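PDB 3DFM: teicoplanin pseudoaglycone deacetylase ORF2 from Actinoplanes teichomyceticus, which probably removes the acetyl group from the amino sugar of the teicoplanin pseudoaglycone, as a zinc-dependent hydrolase of the PIG-L de-N-acetylase family. Local coordinates for residues L39-F44 and G93-S98; A156-H161 and W185-Y190. One frame throughout, in Å; residues are numbered along the deposited sequence.

Contact 1 (L39-F44 and G93-S98); sequences LVYTVF and GRFLDS. With ZN (zinc ion), chain C; SO4 (sulfate ion), chain H.
Gly93 N donates to Thr42 O (2.9 Å), and two residues on Phe95 N reaches Val43 O, the next carbonyl, in a weak hydrogen bond. The pair lies at the C-terminal ends of parallel strands 37-42 and 89-92 in the mixed sheet of the PIG-L fold, where the chains pass into loops that line the zinc site, probably the active site. Tyr41 lays CE1 3.5 Å from Gly93 CA. A CB on Gly93 would clash with the carbonyl oxygens of Thr42 and Val43. Tyr41 OH comes in the plane of the Phe95 ring, at its edge, 3.7 Å from CE2. The two side chains cross at about a right angle. Val43 CG1 stands anti to its backbone N (chi1 178°), and from there it touches Phe95 CD2 at 3.6 Å. Arg94 CG sits over the centre of one face of the Phe95 ring, while its guanidinium pairs with Glu135 and Asp139 of helix 126-147. The Phe44 ring turns an edge to Leu96 O, 3.3 Å from CD1, and its CB lies beside Asp97. Asp97 shares its zinc ion with His16 and Asp163. Asp97 OD1 binds the metal at 1.9 Å, and sulfate O2 also ligates it at 2.1 Å.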
ATOM      1  N   LEU A  39     -13.066   5.318  -1.483  1.00 30.00           N
ATOM      2  CA  LEU A  39     -11.965   6.275  -1.515  1.00 29.24           C
ATOM      3  C   LEU A  39     -10.639   5.576  -1.235  1.00 28.04           C
ATOM      4  O   LEU A  39     -10.526   4.863  -0.249  1.00 28.14           O
ATOM      5  CB  LEU A  39     -12.196   7.379  -0.482  1.00 29.12           C
ATOM      6  CG  LEU A  39     -11.098   8.439  -0.373  1.00 29.32           C
ATOM      7  CD1 LEU A  39     -10.937   9.219  -1.680  1.00 29.68           C
ATOM      8  CD2 LEU A  39     -11.387   9.383   0.773  1.00 29.61           C
ATOM      9  N   VAL A  40      -9.655   5.769  -2.118  1.00 27.41           N
ATOM     10  CA  VAL A  40      -8.302   5.207  -1.924  1.00 26.31           C
ATOM     11  C   VAL A  40      -7.318   6.330  -1.587  1.00 25.24           C
ATOM     12  O   VAL A  40      -6.893   7.089  -2.456  1.00 25.20           O
ATOM     13  CB  VAL A  40      -7.795   4.419  -3.158  1.00 26.76           C
ATOM     14  CG1 VAL A  40      -6.405   3.812  -2.878  1.00 26.86           C
ATOM     15  CG2 VAL A  40      -8.783   3.320  -3.563  1.00 25.76           C
ATOM     16  N   TYR A  41      -6.983   6.421  -0.310  1.00 24.78           N
ATOM     17  CA  TYR A  41      -6.054   7.401   0.214  1.00 24.42           C
ATOM     18  C   TYR A  41      -4.680   6.739   0.309  1.00 24.05           C
ATOM     19  O   TYR A  41      -4.550   5.664   0.894  1.00 23.99           O
ATOM     20  CB  TYR A  41      -6.530   7.872   1.599  1.00 25.09           C
ATOM     21  CG  TYR A  41      -5.486   8.587   2.443  1.00 25.36           C
ATOM     22  CD1 TYR A  41      -4.958   9.814   2.043  1.00 26.20           C
ATOM     23  CD2 TYR A  41      -5.029   8.032   3.637  1.00 25.78           C
ATOM     24  CE1 TYR A  41      -3.992  10.483   2.815  1.00 27.26           C
ATOM     25  CE2 TYR A  41      -4.063   8.684   4.418  1.00 26.50           C
ATOM     26  CZ  TYR A  41      -3.546   9.906   3.996  1.00 26.96           C
ATOM     27  OH  TYR A  41      -2.591  10.563   4.747  1.00 27.02           O
ATOM     28  N   THR A  42      -3.676   7.381  -0.282  1.00 23.81           N
ATOM     29  CA  THR A  42      -2.300   6.871  -0.255  1.00 24.57           C
ATOM     30  C   THR A  42      -1.476   7.727   0.698  1.00 24.55           C
ATOM     31  O   THR A  42      -1.391   8.943   0.528  1.00 24.86           O
ATOM     32  CB  THR A  42      -1.688   6.849  -1.692  1.00 23.92           C
ATOM     33  OG1 THR A  42      -2.418   5.891  -2.475  1.00 23.77           O
ATOM     34  CG2 THR A  42      -0.194   6.432  -1.661  1.00 25.31           C
ATOM     35  N   VAL A  43      -0.876   7.088   1.702  1.00 25.06           N
ATOM     36  CA  VAL A  43      -0.110   7.806   2.722  1.00 24.70           C
ATOM     37  C   VAL A  43       1.160   8.466   2.167  1.00 25.10           C
ATOM     38  O   VAL A  43       1.304   9.684   2.229  1.00 24.02           O
ATOM     39  CB  VAL A  43       0.243   6.879   3.907  1.00 24.62           C
ATOM     40  CG1 VAL A  43       1.072   7.615   4.927  1.00 24.44           C
ATOM     41  CG2 VAL A  43      -1.031   6.324   4.554  1.00 23.80           C
ATOM     42  N   PHE A  44       2.067   7.654   1.617  1.00 25.10           N
ATOM     43  CA  PHE A  44       3.361   8.144   1.158  1.00 25.70           C
ATOM     44  C   PHE A  44       3.337   8.696  -0.269  1.00 26.47           C
ATOM     45  O   PHE A  44       4.015   8.201  -1.164  1.00 27.38           O
ATOM     46  CB  PHE A  44       4.486   7.100   1.412  1.00 25.54           C
ATOM     47  CG  PHE A  44       4.687   6.829   2.853  1.00 24.55           C
ATOM     48  CD1 PHE A  44       5.408   7.713   3.636  1.00 24.99           C
ATOM     49  CD2 PHE A  44       4.064   5.751   3.464  1.00 26.27           C
ATOM     50  CE1 PHE A  44       5.553   7.497   4.992  1.00 25.21           C
ATOM     51  CE2 PHE A  44       4.212   5.525   4.837  1.00 28.27           C
ATOM     52  CZ  PHE A  44       4.946   6.404   5.596  1.00 26.13           C
ATOM     53  N   GLY A  93      -1.865  11.725   0.048  1.00 26.75           N
ATOM     54  CA  GLY A  93      -1.308  12.211   1.291  1.00 26.70           C
ATOM     55  C   GLY A  93      -0.049  13.041   1.193  1.00 26.97           C
ATOM     56  O   GLY A  93       0.650  13.056   0.160  1.00 27.36           O
ATOM     57  N   ARG A  94       0.277  13.672   2.313  1.00 26.43           N
ATOM     58  CA  ARG A  94       1.416  14.584   2.414  1.00 26.59           C
ATOM     59  C   ARG A  94       2.765  13.935   2.793  1.00 26.80           C
ATOM     60  O   ARG A  94       3.788  14.620   2.776  1.00 26.45           O
ATOM     61  CB  ARG A  94       1.101  15.651   3.463  1.00 26.66           C
ATOM     62  CG  ARG A  94       1.120  15.094   4.889  1.00 27.21           C
ATOM     63  CD  ARG A  94       0.852  16.180   5.880  1.00 30.72           C
ATOM     64  NE  ARG A  94       0.510  15.683   7.212  1.00 30.30           N
ATOM     65  CZ  ARG A  94       1.348  15.610   8.245  1.00 31.49           C
ATOM     66  NH1 ARG A  94       2.633  15.946   8.117  1.00 31.70           N
ATOM     67  NH2 ARG A  94       0.896  15.161   9.403  1.00 32.36           N
ATOM     68  N   PHE A  95       2.762  12.660   3.183  1.00 26.40           N
ATOM     69  CA  PHE A  95       3.949  12.041   3.801  1.00 26.96           C
ATOM     70  C   PHE A  95       4.969  11.659   2.756  1.00 27.58           C
ATOM     71  O   PHE A  95       4.610  11.145   1.706  1.00 27.88           O
ATOM     72  CB  PHE A  95       3.552  10.854   4.690  1.00 26.58           C
ATOM     73  CG  PHE A  95       2.640  11.253   5.803  1.00 26.63           C
ATOM     74  CD1 PHE A  95       3.163  11.795   6.977  1.00 27.75           C
ATOM     75  CD2 PHE A  95       1.250  11.165   5.653  1.00 26.07           C
ATOM     76  CE1 PHE A  95       2.315  12.220   8.006  1.00 27.98           C
ATOM     77  CE2 PHE A  95       0.400  11.586   6.667  1.00 26.58           C
ATOM     78  CZ  PHE A  95       0.936  12.115   7.845  1.00 26.36           C
ATOM     79  N   LEU A  96       6.235  11.953   3.038  1.00 28.35           N
ATOM     80  CA  LEU A  96       7.312  11.722   2.078  1.00 28.03           C
ATOM     81  C   LEU A  96       7.745  10.269   2.109  1.00 27.62           C
ATOM     82  O   LEU A  96       8.033   9.715   3.172  1.00 26.79           O
ATOM     83  CB  LEU A  96       8.506  12.645   2.356  1.00 28.62           C
ATOM     84  CG  LEU A  96       8.350  14.159   2.194  1.00 29.28           C
ATOM     85  CD1 LEU A  96       9.600  14.896   2.684  1.00 31.19           C
ATOM     86  CD2 LEU A  96       8.032  14.515   0.752  1.00 30.92           C
ATOM     87  N   ASP A  97       7.790   9.641   0.940  1.00 27.05           N
ATOM     88  CA  ASP A  97       8.244   8.260   0.869  1.00 27.17           C
ATOM     89  C   ASP A  97       9.666   8.120   1.431  1.00 26.94           C
ATOM     90  O   ASP A  97      10.410   9.099   1.472  1.00 25.70           O
ATOM     91  CB  ASP A  97       8.188   7.748  -0.565  1.00 27.55           C
ATOM     92  CG  ASP A  97       8.246   6.244  -0.631  1.00 29.18           C
ATOM     93  OD1 ASP A  97       8.018   5.604   0.418  1.00 30.79           O
ATOM     94  OD2 ASP A  97       8.537   5.703  -1.708  1.00 29.65           O
ATOM     95  N   SER A  98      10.024   6.906   1.850  1.00 27.38           N
ATOM     96  CA  SER A  98      11.316   6.619   2.492  1.00 28.97           C
ATOM     97  C   SER A  98      12.554   7.261   1.812  1.00 28.82           C
ATOM     98  O   SER A  98      13.451   7.756   2.507  1.00 29.75           O
ATOM     99  CB  SER A  98      11.515   5.107   2.626  1.00 29.05           C
ATOM    100  OG  SER A  98      11.748   4.548   1.342  1.00 30.23           O
TER
HETATM  101 ZN    ZN C 402       8.028   3.790   0.917  1.00 34.62          ZN
HETATM  102  S   SO4 H 301      10.019   2.542  -1.311  0.70 13.38           S
HETATM  103  O1  SO4 H 301      10.961   3.432  -1.972  0.70 24.40           O
HETATM  104  O2  SO4 H 301       9.776   3.049   0.001  0.70 22.05           O
HETATM  105  O3  SO4 H 301       8.885   2.473  -2.218  0.70 26.41           O
HETATM  106  O4  SO4 H 301      10.614   1.237  -1.155  0.70 23.06           O

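Contact 2 (A156-H161 and W185-Y190); sequences AAIGEH and WEDLPY. With ZN (zinc ion), chain E; SO4 (sulfate ion), chain H; SO4 (sulfate ion), chain G.
Ala156 N gives a hydrogen bond to Trp185 O (3.1 Å), and Asp187 OD2 takes a weak one from Ile158 N at 2.9 Å. Ala157 N lies equally close to OD2. The other oxygen of this buried carboxylate, OD1, accepts from His164 ND1. Asp187 is thus a second-shell residue and probably helps to orient this zinc-binding histidine. Beyond Glu186 CG the chain is extended, with CG anti to the backbone N (chi1 178°), and OE2 binds a separate zinc ion with His250. The loops follow parallel strands 151-155 and 182-185 of the PIG-L sheet, and a type II turn spans Ala157 to Glu160. The His161 ring gives NE2-H to a sulfate O4 lying in its plane, 2.8 Å away and nearly straight at 161°. Tyr190 OH donates to O3 of a second sulfate at 2.6 Å and comes 3.3 Å from His161 CD2. A leucine in place of Tyr190 would probably leave that sulfate oxygen without its hydroxyl donor and open a gap beside His161. The near end of the tyrosine packs against the turn, CB 3.5 Å from Ile158 O and CD1 4.0 Å from Gly159 CA. Ile158 CD1 reaches the other way, 3.8 Å from Glu186 CG.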
ATOM      1  N   ALA A 156      -1.543  -5.568   5.280  1.00 26.60           N
ATOM      2  CA  ALA A 156      -1.059  -6.386   6.385  1.00 26.90           C
ATOM      3  C   ALA A 156       0.433  -6.148   6.663  1.00 27.73           C
ATOM      4  O   ALA A 156       0.929  -6.456   7.752  1.00 27.63           O
ATOM      5  CB  ALA A 156      -1.340  -7.869   6.103  1.00 27.34           C
ATOM      6  N   ALA A 157       1.129  -5.557   5.691  1.00 28.10           N
ATOM      7  CA  ALA A 157       2.592  -5.356   5.717  1.00 29.13           C
ATOM      8  C   ALA A 157       3.346  -6.693   5.679  1.00 29.99           C
ATOM      9  O   ALA A 157       4.438  -6.838   6.238  1.00 30.64           O
ATOM     10  CB  ALA A 157       3.040  -4.482   6.910  1.00 28.42           C
ATOM     11  N   ILE A 158       2.745  -7.669   5.019  1.00 31.53           N
ATOM     12  CA  ILE A 158       3.461  -8.877   4.635  1.00 32.96           C
ATOM     13  C   ILE A 158       4.630  -8.400   3.792  1.00 33.57           C
ATOM     14  O   ILE A 158       4.453  -7.591   2.875  1.00 34.00           O
ATOM     15  CB  ILE A 158       2.554  -9.853   3.840  1.00 33.27           C
ATOM     16  CG1 ILE A 158       1.579 -10.559   4.793  1.00 33.38           C
ATOM     17  CG2 ILE A 158       3.389 -10.875   3.048  1.00 32.90           C
ATOM     18  CD1 ILE A 158       0.328 -11.086   4.117  1.00 33.04           C
ATOM     19  N   GLY A 159       5.830  -8.860   4.143  1.00 34.35           N
ATOM     20  CA  GLY A 159       7.046  -8.427   3.467  1.00 34.89           C
ATOM     21  C   GLY A 159       7.823  -7.469   4.339  1.00 35.77           C
ATOM     22  O   GLY A 159       8.983  -7.158   4.050  1.00 36.05           O
ATOM     23  N   GLU A 160       7.166  -6.986   5.398  1.00 35.83           N
ATOM     24  CA  GLU A 160       7.772  -6.105   6.412  1.00 36.45           C
ATOM     25  C   GLU A 160       8.395  -4.825   5.883  1.00 35.76           C
ATOM     26  O   GLU A 160       9.345  -4.291   6.477  1.00 36.48           O
ATOM     27  CB  GLU A 160       8.781  -6.871   7.293  1.00 36.91           C
ATOM     28  CG  GLU A 160       8.193  -8.093   7.972  1.00 38.13           C
ATOM     29  CD  GLU A 160       9.258  -8.949   8.635  1.00 38.64           C
ATOM     30  OE1 GLU A 160       9.279 -10.169   8.379  1.00 43.53           O
ATOM     31  OE2 GLU A 160      10.074  -8.405   9.403  1.00 40.48           O
ATOM     32  N   HIS A 161       7.860  -4.298   4.788  1.00 34.96           N
ATOM     33  CA  HIS A 161       8.290  -2.982   4.341  1.00 33.87           C
ATOM     34  C   HIS A 161       7.974  -1.946   5.440  1.00 33.57           C
ATOM     35  O   HIS A 161       6.860  -1.929   5.951  1.00 33.08           O
ATOM     36  CB  HIS A 161       7.590  -2.606   3.041  1.00 33.76           C
ATOM     37  CG  HIS A 161       8.270  -1.508   2.307  1.00 32.20           C
ATOM     38  ND1 HIS A 161       8.383  -0.235   2.818  1.00 31.95           N
ATOM     39  CD2 HIS A 161       8.903  -1.495   1.110  1.00 32.48           C
ATOM     40  CE1 HIS A 161       9.055   0.518   1.965  1.00 33.94           C
ATOM     41  NE2 HIS A 161       9.373  -0.221   0.916  1.00 31.85           N
ATOM     42  N   TRP A 185      -5.519  -6.352   3.815  1.00 27.74           N
ATOM     43  CA  TRP A 185      -5.312  -7.128   2.600  1.00 27.16           C
ATOM     44  C   TRP A 185      -3.944  -7.805   2.614  1.00 27.51           C
ATOM     45  O   TRP A 185      -3.028  -7.360   3.294  1.00 27.13           O
ATOM     46  CB  TRP A 185      -5.466  -6.260   1.345  1.00 26.49           C
ATOM     47  CG  TRP A 185      -4.461  -5.126   1.137  1.00 25.65           C
ATOM     48  CD1 TRP A 185      -3.091  -5.231   0.981  1.00 24.18           C
ATOM     49  CD2 TRP A 185      -4.776  -3.739   0.984  1.00 25.44           C
ATOM     50  NE1 TRP A 185      -2.545  -3.983   0.783  1.00 24.52           N
ATOM     51  CE2 TRP A 185      -3.560  -3.051   0.769  1.00 25.22           C
ATOM     52  CE3 TRP A 185      -5.978  -3.003   1.013  1.00 26.10           C
ATOM     53  CZ2 TRP A 185      -3.506  -1.658   0.591  1.00 26.11           C
ATOM     54  CZ3 TRP A 185      -5.919  -1.610   0.841  1.00 25.30           C
ATOM     55  CH2 TRP A 185      -4.691  -0.957   0.638  1.00 25.30           C
ATOM     56  N   GLU A 186      -3.828  -8.891   1.861  1.00 28.09           N
ATOM     57  CA  GLU A 186      -2.561  -9.569   1.692  1.00 28.35           C
ATOM     58  C   GLU A 186      -1.738  -8.781   0.685  1.00 28.36           C
ATOM     59  O   GLU A 186      -2.154  -8.634  -0.470  1.00 28.06           O
ATOM     60  CB  GLU A 186      -2.817 -10.983   1.182  1.00 28.79           C
ATOM     61  CG  GLU A 186      -1.554 -11.775   0.922  1.00 30.02           C
ATOM     62  CD  GLU A 186      -1.842 -13.146   0.328  1.00 30.35           C
ATOM     63  OE1 GLU A 186      -2.747 -13.270  -0.533  1.00 30.65           O
ATOM     64  OE2 GLU A 186      -1.147 -14.098   0.723  1.00 31.84           O
ATOM     65  N   ASP A 187      -0.582  -8.281   1.122  1.00 28.71           N
ATOM     66  CA  ASP A 187       0.285  -7.441   0.271  1.00 29.21           C
ATOM     67  C   ASP A 187       0.769  -8.191  -0.968  1.00 29.58           C
ATOM     68  O   ASP A 187       1.394  -9.250  -0.847  1.00 29.53           O
ATOM     69  CB  ASP A 187       1.509  -6.940   1.047  1.00 29.08           C
ATOM     70  CG  ASP A 187       1.147  -6.269   2.370  1.00 29.92           C
ATOM     71  OD1 ASP A 187       1.450  -5.070   2.539  1.00 29.62           O
ATOM     72  OD2 ASP A 187       0.550  -6.943   3.230  1.00 31.28           O
ATOM     73  N   LEU A 188       0.494  -7.639  -2.151  1.00 29.52           N
ATOM     74  CA  LEU A 188       0.992  -8.224  -3.404  1.00 29.63           C
ATOM     75  C   LEU A 188       1.862  -7.236  -4.173  1.00 30.20           C
ATOM     76  O   LEU A 188       1.606  -6.027  -4.132  1.00 30.80           O
ATOM     77  CB  LEU A 188      -0.170  -8.706  -4.277  1.00 29.01           C
ATOM     78  CG  LEU A 188      -1.086  -9.801  -3.737  1.00 28.74           C
ATOM     79  CD1 LEU A 188      -2.239 -10.013  -4.716  1.00 27.29           C
ATOM     80  CD2 LEU A 188      -0.335 -11.093  -3.479  1.00 28.01           C
ATOM     81  N   PRO A 189       2.884  -7.735  -4.901  1.00 30.47           N
ATOM     82  CA  PRO A 189       3.254  -9.146  -5.058  1.00 30.34           C
ATOM     83  C   PRO A 189       4.059  -9.745  -3.894  1.00 30.93           C
ATOM     84  O   PRO A 189       4.458 -10.908  -3.980  1.00 31.40           O
ATOM     85  CB  PRO A 189       4.087  -9.143  -6.349  1.00 30.39           C
ATOM     86  CG  PRO A 189       4.728  -7.825  -6.384  1.00 30.29           C
ATOM     87  CD  PRO A 189       3.762  -6.852  -5.691  1.00 30.58           C
ATOM     88  N   TYR A 190       4.273  -8.980  -2.822  1.00 30.75           N
ATOM     89  CA  TYR A 190       5.056  -9.432  -1.668  1.00 31.57           C
ATOM     90  C   TYR A 190       4.745 -10.861  -1.232  1.00 32.24           C
ATOM     91  O   TYR A 190       5.675 -11.654  -1.015  1.00 32.31           O
ATOM     92  CB  TYR A 190       4.864  -8.501  -0.463  1.00 31.44           C
ATOM     93  CG  TYR A 190       5.441  -7.114  -0.629  1.00 31.61           C
ATOM     94  CD1 TYR A 190       6.717  -6.812  -0.148  1.00 31.28           C
ATOM     95  CD2 TYR A 190       4.713  -6.100  -1.259  1.00 30.68           C
ATOM     96  CE1 TYR A 190       7.260  -5.549  -0.298  1.00 31.00           C
ATOM     97  CE2 TYR A 190       5.255  -4.818  -1.409  1.00 30.01           C
ATOM     98  CZ  TYR A 190       6.526  -4.559  -0.918  1.00 30.99           C
ATOM     99  OH  TYR A 190       7.086  -3.315  -1.033  1.00 31.07           O
TER
HETATM  100 ZN    ZN E 404      -1.701 -15.904  -0.035  1.00 46.71          ZN
HETATM  101  S   SO4 H 301      10.019   2.542  -1.311  0.70 13.38           S
HETATM  102  O1  SO4 H 301      10.961   3.432  -1.972  0.70 24.40           O
HETATM  103  O2  SO4 H 301       9.776   3.049   0.001  0.70 22.05           O
HETATM  104  O3  SO4 H 301       8.885   2.473  -2.218  0.70 26.41           O
HETATM  105  O4  SO4 H 301      10.614   1.237  -1.155  0.70 23.06           O
HETATM  106  S   SO4 G 300       5.535  -1.219  -3.749  1.00 14.30           S
HETATM  107  O1  SO4 G 300       4.783  -2.247  -4.425  1.00 26.17           O
HETATM  108  O2  SO4 G 300       4.982   0.107  -3.954  1.00 26.05           O
HETATM  109  O3  SO4 G 300       5.655  -1.650  -2.377  1.00 20.70           O
HETATM  110  O4  SO4 G 300       6.910  -1.084  -4.196  1.00 28.47           O
HETATM  111  O   HOH W   1      -3.339 -16.666   1.729  1.00 42.11           O

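Both contacts are largely buried and lie at the C-terminal ends of parallel strands in one sheet. Contact 1 joins the end of strand 37-42 to the loop after 89-92; contact 2 joins the loops after 151-155 and 182-185. Their centres are about 17 Å apart, and they do not touch. They meet through one sulfate, which accepts from Ser98 OG and His161 NE2. Contact 1 is mostly aromatic and apolar behind its metal ligand. Contact 2 relies more on a carboxylate set among backbone amides. Contact 1 supplies Asp97 directly to the zinc of the probable active site, whereas contact 2 borders that site with His161 and Tyr190. The zinc ion on Glu186 is a different one.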